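Local coordinates for SusD superfamily protein (Bacteroides thetaiotaomicron, PDB 3MCX) that is of unknown function but, as an outer-membrane member of the SusD family in a gut bacterium, probably helps capture glycans for uptake, at residues 44-49 / 336-341; 249-254 / 348-353. All blocks are in the same frame, centred on the assembly; numbering follows the deposited sequence.

Interaction 1: residues 44-49 / 336-341; sequences NYWYYG and AKFPGK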
loop_
_atom_site.group_PDB
_atom_site.type_symbol
_atom_site.label_atom_id
_atom_site.label_comp_id
_atom_site.label_asym_id
_atom_site.label_seq_id
_atom_site.Cartn_x
_atom_site.Cartn_y
_atom_site.Cartn_z
ATOM N N ASN A 44 6.681 -5.781 -4.529
ATOM C CA ASN A 44 6.212 -4.839 -5.541
ATOM C C ASN A 44 5.050 -3.952 -5.080
ATOM O O ASN A 44 5.111 -2.731 -5.276
ATOM C CB ASN A 44 5.860 -5.568 -6.828
ATOM C CG ASN A 44 7.064 -6.227 -7.433
ATOM O OD1 ASN A 44 7.532 -7.257 -6.940
ATOM N ND2 ASN A 44 7.583 -5.648 -8.549
ATOM N N TYR A 45 4.031 -4.527 -4.442
ATOM C CA TYR A 45 2.872 -3.726 -4.021
ATOM C C TYR A 45 3.134 -2.943 -2.714
ATOM O O TYR A 45 2.297 -2.129 -2.288
ATOM C CB TYR A 45 1.612 -4.567 -3.929
ATOM C CG TYR A 45 1.092 -5.031 -5.279
ATOM C CD1 TYR A 45 1.608 -6.154 -5.904
ATOM C CD2 TYR A 45 0.078 -4.339 -5.914
ATOM C CE1 TYR A 45 1.114 -6.585 -7.126
ATOM C CE2 TYR A 45 -0.419 -4.778 -7.145
ATOM C CZ TYR A 45 0.097 -5.891 -7.724
ATOM O OH TYR A 45 -0.398 -6.336 -8.930
ATOM N N TRP A 46 4.249 -3.250 -2.060
ATOM C CA TRP A 46 4.664 -2.529 -0.861
ATOM C C TRP A 46 5.345 -1.235 -1.278
ATOM O O TRP A 46 4.915 -0.141 -0.883
ATOM C CB TRP A 46 5.550 -3.439 -0.007
ATOM C CG TRP A 46 5.852 -2.947 1.371
ATOM C CD1 TRP A 46 5.792 -1.672 1.831
ATOM C CD2 TRP A 46 6.336 -3.762 2.451
ATOM N NE1 TRP A 46 6.190 -1.654 3.177
ATOM C CE2 TRP A 46 6.538 -2.927 3.554
ATOM C CE3 TRP A 46 6.621 -5.138 2.589
ATOM C CZ2 TRP A 46 6.994 -3.414 4.791
ATOM C CZ3 TRP A 46 7.076 -5.616 3.817
ATOM C CH2 TRP A 46 7.263 -4.760 4.894
ATOM N N TYR A 47 6.386 -1.326 -2.089
ATOM C CA TYR A 47 7.179 -0.135 -2.380
ATOM C C TYR A 47 6.785 0.643 -3.619
ATOM O O TYR A 47 7.246 1.775 -3.815
ATOM C CB TYR A 47 8.683 -0.429 -2.344
ATOM C CG TYR A 47 9.180 -1.513 -3.273
ATOM C CD1 TYR A 47 9.035 -1.412 -4.661
ATOM C CD2 TYR A 47 9.905 -2.584 -2.797
ATOM C CE1 TYR A 47 9.533 -2.417 -5.530
ATOM C CE2 TYR A 47 10.406 -3.568 -3.619
ATOM C CZ TYR A 47 10.210 -3.483 -4.992
ATOM O OH TYR A 47 10.713 -4.476 -5.827
ATOM N N TYR A 48 5.885 0.104 -4.471
ATOM C CA TYR A 48 5.428 0.847 -5.657
ATOM C C TYR A 48 4.920 2.239 -5.321
ATOM O O TYR A 48 5.374 3.221 -5.927
ATOM C CB TYR A 48 4.369 0.046 -6.408
ATOM C CG TYR A 48 3.798 0.731 -7.639
ATOM C CD1 TYR A 48 4.482 0.760 -8.830
ATOM C CD2 TYR A 48 2.559 1.383 -7.592
ATOM C CE1 TYR A 48 3.948 1.367 -9.957
ATOM C CE2 TYR A 48 2.025 2.006 -8.712
ATOM C CZ TYR A 48 2.738 1.997 -9.883
ATOM O OH TYR A 48 2.237 2.598 -11.006
ATOM N N GLY A 49 4.070 2.341 -4.319
ATOM C CA GLY A 49 3.441 3.604 -3.971
ATOM C C GLY A 49 4.357 4.588 -3.282
ATOM O O GLY A 49 3.958 5.721 -3.020
ATOM N N ALA A 336 14.186 3.364 8.525
ATOM C CA ALA A 336 14.334 2.283 9.520
ATOM C C ALA A 336 12.980 1.738 10.026
ATOM O O ALA A 336 12.901 1.231 11.131
ATOM C CB ALA A 336 15.203 2.755 10.690
ATOM N N LYS A 337 11.922 1.858 9.241
ATOM C CA LYS A 337 10.610 1.370 9.642
ATOM C C LYS A 337 10.493 -0.156 9.736
ATOM O O LYS A 337 9.640 -0.630 10.449
ATOM C CB LYS A 337 9.507 1.865 8.709
ATOM C CG LYS A 337 9.034 3.227 9.029
ATOM C CD LYS A 337 7.767 3.564 8.252
ATOM C CE LYS A 337 7.296 4.911 8.723
ATOM N NZ LYS A 337 6.179 5.455 7.950
ATOM N N PHE A 338 11.319 -0.909 9.003
ATOM C CA PHE A 338 11.140 -2.365 8.907
ATOM C C PHE A 338 12.431 -3.101 9.264
ATOM O O PHE A 338 13.022 -3.818 8.446
ATOM C CB PHE A 338 10.660 -2.718 7.488
ATOM C CG PHE A 338 9.566 -1.820 6.994
ATOM C CD1 PHE A 338 8.370 -1.727 7.691
ATOM C CD2 PHE A 338 9.762 -0.979 5.881
ATOM C CE1 PHE A 338 7.343 -0.843 7.255
ATOM C CE2 PHE A 338 8.737 -0.095 5.447
ATOM C CZ PHE A 338 7.531 -0.037 6.154
ATOM N N PRO A 339 12.883 -2.980 10.530
ATOM C CA PRO A 339 14.191 -3.544 10.906
ATOM C C PRO A 339 14.138 -5.036 11.270
ATOM O O PRO A 339 15.180 -5.630 11.565
ATOM C CB PRO A 339 14.538 -2.728 12.120
ATOM C CG PRO A 339 13.173 -2.547 12.813
ATOM C CD PRO A 339 12.251 -2.278 11.670
ATOM N N GLY A 340 12.939 -5.636 11.289
ATOM C CA GLY A 340 12.786 -7.027 11.723
ATOM C C GLY A 340 12.435 -7.129 13.193
ATOM O O GLY A 340 12.582 -6.159 13.952
ATOM N N LYS A 341 12.001 -8.315 13.614
ATOM C CA LYS A 341 11.512 -8.536 15.009
ATOM C C LYS A 341 12.571 -8.404 16.079
ATOM O O LYS A 341 12.255 -8.165 17.260
ATOM C CB LYS A 341 10.898 -9.924 15.164
ATOM C CG LYS A 341 9.890 -10.312 14.126
ATOM C CD LYS A 341 9.042 -11.457 14.582
ATOM C CE LYS A 341 8.301 -12.192 13.516
ATOM N NZ LYS A 341 7.522 -11.353 12.598
#
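Trp-46 and Phe-338 make this contact by themselves, one aromatic side chain from each segment. The pair is a T-shaped stack in which the indole supplies the edge and the phenyl ring the face. Ring centroids of the Trp-46 six-membered ring and Phe-338 lie 4.8 Å apart, with the planes at 72°. The leading atom is Trp-46 CZ2, which sits 3.4 Å above the Phe-338 ring plane over its centre, so all six ring carbons are nearly equally near it. Farther along the same edge, past CE2, Trp-46 NE1 comes 3.6 Å from Phe-338 CZ. Helix 44-51 directs the CB of Trp-46 at the loop; with CG anti to the backbone N (chi1 -169°), the indole then reaches out far enough to bridge backbones whose CA atoms at Trp-46 and Phe-338 are still 11.7 Å apart.

Apolar packing fixes the phenyl ring from its other face: Lys-337 CB lies 3.6 Å above the plane of Phe-338, again over its centre, making a sandwich of CB, ring and indole edge. Pro-277 of helix 276-279 touches both aromatic side chains.

Polar groups act beside the stack. On the helix, Tyr-48 N donates to Asn-44 O, 3.0 Å. While the CB of Lys-337 backs the phenyl ring, its NZ forms a salt bridge with Glu-417.

This is a buried aromatic edge-to-face junction, far from the zinc sites, joining helix 44-51 to a long loop of the SusD fold.

Interaction 2: residues 249-254 / 348-353; sequences GQDFQS and TNNICI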
loop_
_atom_site.group_PDB
_atom_site.type_symbol
_atom_site.label_atom_id
_atom_site.label_comp_id
_atom_site.label_asym_id
_atom_site.label_seq_id
_atom_site.Cartn_x
_atom_site.Cartn_y
_atom_site.Cartn_z
ATOM N N GLY A 249 9.082 -2.847 13.614
ATOM C CA GLY A 249 9.613 -4.197 13.649
ATOM C C GLY A 249 8.932 -5.143 14.595
ATOM O O GLY A 249 9.123 -6.364 14.509
ATOM N N GLN A 250 8.198 -4.601 15.566
ATOM C CA GLN A 250 7.484 -5.407 16.547
ATOM C C GLN A 250 6.125 -5.813 15.967
ATOM O O GLN A 250 5.421 -5.005 15.335
ATOM C CB GLN A 250 7.306 -4.660 17.879
ATOM C CG GLN A 250 8.620 -4.350 18.574
ATOM C CD GLN A 250 9.413 -5.602 18.866
ATOM O OE1 GLN A 250 10.444 -5.878 18.234
ATOM N NE2 GLN A 250 8.923 -6.391 19.799
ATOM N N ASP A 251 5.760 -7.076 16.169
ATOM C CA ASP A 251 4.519 -7.618 15.597
ATOM C C ASP A 251 3.262 -7.013 16.235
ATOM O O ASP A 251 3.188 -6.872 17.461
ATOM C CB ASP A 251 4.453 -9.133 15.828
ATOM C CG ASP A 251 5.408 -9.931 14.954
ATOM O OD1 ASP A 251 6.184 -9.362 14.165
ATOM O OD2 ASP A 251 5.339 -11.162 15.075
ATOM N N PHE A 252 2.261 -6.721 15.416
ATOM C CA PHE A 252 0.887 -6.456 15.877
ATOM C C PHE A 252 0.788 -5.405 16.991
ATOM O O PHE A 252 0.169 -5.621 18.014
ATOM C CB PHE A 252 0.211 -7.770 16.291
ATOM C CG PHE A 252 0.304 -8.841 15.230
ATOM C CD1 PHE A 252 -0.268 -8.661 14.002
ATOM C CD2 PHE A 252 0.990 -10.007 15.483
ATOM C CE1 PHE A 252 -0.160 -9.628 13.031
ATOM C CE2 PHE A 252 1.075 -10.990 14.510
ATOM C CZ PHE A 252 0.504 -10.788 13.304
ATOM N N GLN A 253 1.388 -4.250 16.731
ATOM C CA GLN A 253 1.356 -3.124 17.661
ATOM C C GLN A 253 0.004 -2.419 17.531
ATOM O O GLN A 253 -0.784 -2.734 16.659
ATOM C CB GLN A 253 2.566 -2.216 17.411
ATOM C CG GLN A 253 3.891 -2.950 17.678
ATOM C CD GLN A 253 4.021 -3.396 19.136
ATOM O OE1 GLN A 253 4.197 -2.566 20.022
ATOM N NE2 GLN A 253 3.889 -4.717 19.407
ATOM N N SER A 254 -0.247 -1.476 18.432
ATOM C CA SER A 254 -1.595 -0.994 18.702
ATOM C C SER A 254 -2.298 -0.265 17.560
ATOM O O SER A 254 -3.521 -0.153 17.597
ATOM C CB SER A 254 -1.608 -0.111 19.958
ATOM O OG SER A 254 -0.941 1.121 19.733
ATOM N N THR A 348 12.427 -10.795 8.708
ATOM C CA THR A 348 11.433 -11.237 9.676
ATOM C C THR A 348 10.316 -10.238 9.976
ATOM O O THR A 348 9.404 -10.566 10.746
ATOM C CB THR A 348 12.097 -11.616 11.026
ATOM O OG1 THR A 348 12.620 -10.422 11.656
ATOM C CG2 THR A 348 13.179 -12.686 10.820
ATOM N N ASN A 349 10.401 -9.028 9.436
ATOM C CA ASN A 349 9.417 -7.990 9.692
ATOM C C ASN A 349 8.066 -8.434 9.162
ATOM O O ASN A 349 7.938 -8.896 8.009
ATOM C CB ASN A 349 9.825 -6.655 9.050
ATOM C CG ASN A 349 9.430 -5.443 9.876
ATOM O OD1 ASN A 349 10.286 -4.872 10.562
ATOM N ND2 ASN A 349 8.134 -5.054 9.842
ATOM N N ASN A 350 7.034 -8.245 9.971
ATOM C CA ASN A 350 5.666 -8.401 9.473
ATOM C C ASN A 350 5.348 -7.339 8.419
ATOM O O ASN A 350 6.073 -6.349 8.255
ATOM C CB ASN A 350 4.660 -8.305 10.610
ATOM C CG ASN A 350 4.492 -9.598 11.368
ATOM O OD1 ASN A 350 5.201 -10.596 11.146
ATOM N ND2 ASN A 350 3.578 -9.570 12.349
ATOM N N ILE A 351 4.253 -7.539 7.705
ATOM C CA ILE A 351 3.799 -6.629 6.666
ATOM C C ILE A 351 2.489 -5.972 7.112
ATOM O O ILE A 351 1.392 -6.554 6.978
ATOM C CB ILE A 351 3.561 -7.337 5.311
ATOM C CG1 ILE A 351 4.736 -8.267 4.925
ATOM C CG2 ILE A 351 3.366 -6.270 4.260
ATOM C CD1 ILE A 351 4.519 -8.939 3.541
ATOM N N CYS A 352 2.580 -4.742 7.611
ATOM C CA CYS A 352 1.385 -4.023 7.997
ATOM C C CYS A 352 0.743 -3.459 6.741
ATOM O O CYS A 352 1.388 -2.726 5.954
ATOM C CB CYS A 352 1.749 -2.899 8.959
ATOM S SG CYS A 352 0.289 -1.962 9.480
ATOM N N ILE A 353 -0.494 -3.890 6.484
ATOM C CA ILE A 353 -1.241 -3.491 5.306
ATOM C C ILE A 353 -1.973 -2.170 5.514
ATOM O O ILE A 353 -1.991 -1.333 4.622
ATOM C CB ILE A 353 -2.227 -4.615 4.892
ATOM C CG1 ILE A 353 -1.518 -5.948 4.690
ATOM C CG2 ILE A 353 -3.056 -4.198 3.626
ATOM C CD1 ILE A 353 -0.433 -5.959 3.622
HETATM O O HOH W 1 7.624 -2.437 11.238
HETATM O O HOH W 2 7.324 -7.497 12.737
#
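Asp-251 and Asn-350 lie flat against each other in the tight part of this contact: carboxylate and amide planes are 16° apart, with Asp-251 CG 3.2 Å from Asn-350 ND2. The two groups stack without a mutual hydrogen bond, each being held by others, Asp-251 OD1 by a salt bridge to Lys-341 and Asn-350 by Glu-259 through ND2 and by the backbone N of Ile-262 through OD1. Phe-252 closes on the same amide, turning one ring face to Asn-350 ND2, which is 3.4 Å above the ring plane and toward its rim.

Around Gly-249 the fit is looser and partly wet. One water bridges Gly-249 N to Asn-349 ND2; a second links Gly-249 O, Asp-251 OD1 (2.6 Å) and Asn-350 N. Direct touching comes down to Gly-249 CA against Asn-349 OD1, 3.2 Å.

Asn-349 keeps an unusual chi1 of -145°, rotated off a staggered position, while its OD1 accepts from Gly-340 N and its ND2 gives a nearly straight bond to Asn-350 O (2.9 Å, 173°). With alanine in place of Asn-349, Gly-340 N would probably be left without this acceptor, Asn-350 O would lose a donor, and the first water would keep Gly-249 N but lose its amide partner.

The contact lies beside the start of strand 351-355, which pairs antiparallel with strand 256-260: Ile-351 bonds to Leu-260, and the strand then runs into helix 356-370 of the SusD fold.

How the interactions relate
After helix 21-36 the chain forms helix 44-51, then passes through the helical part of the fold to the loop 249-254 ahead of strand 256-260. Interaction 1 closes its large loop, 286 residues between segments, when 336-341 returns to that early helix. A few residues on, 348-353 closes the shorter loop of interaction 2. The segments alternate, so the two loops cross and neither nests in the other. Their centres are 10 Å apart, and the two contacts meet where Gly-340 N and Lys-341 NZ reach Asn-349 OD1 and Thr-348 O. Together they tie helix 44-51, the loop before strand 351-355 and the small antiparallel sheet into one interior region.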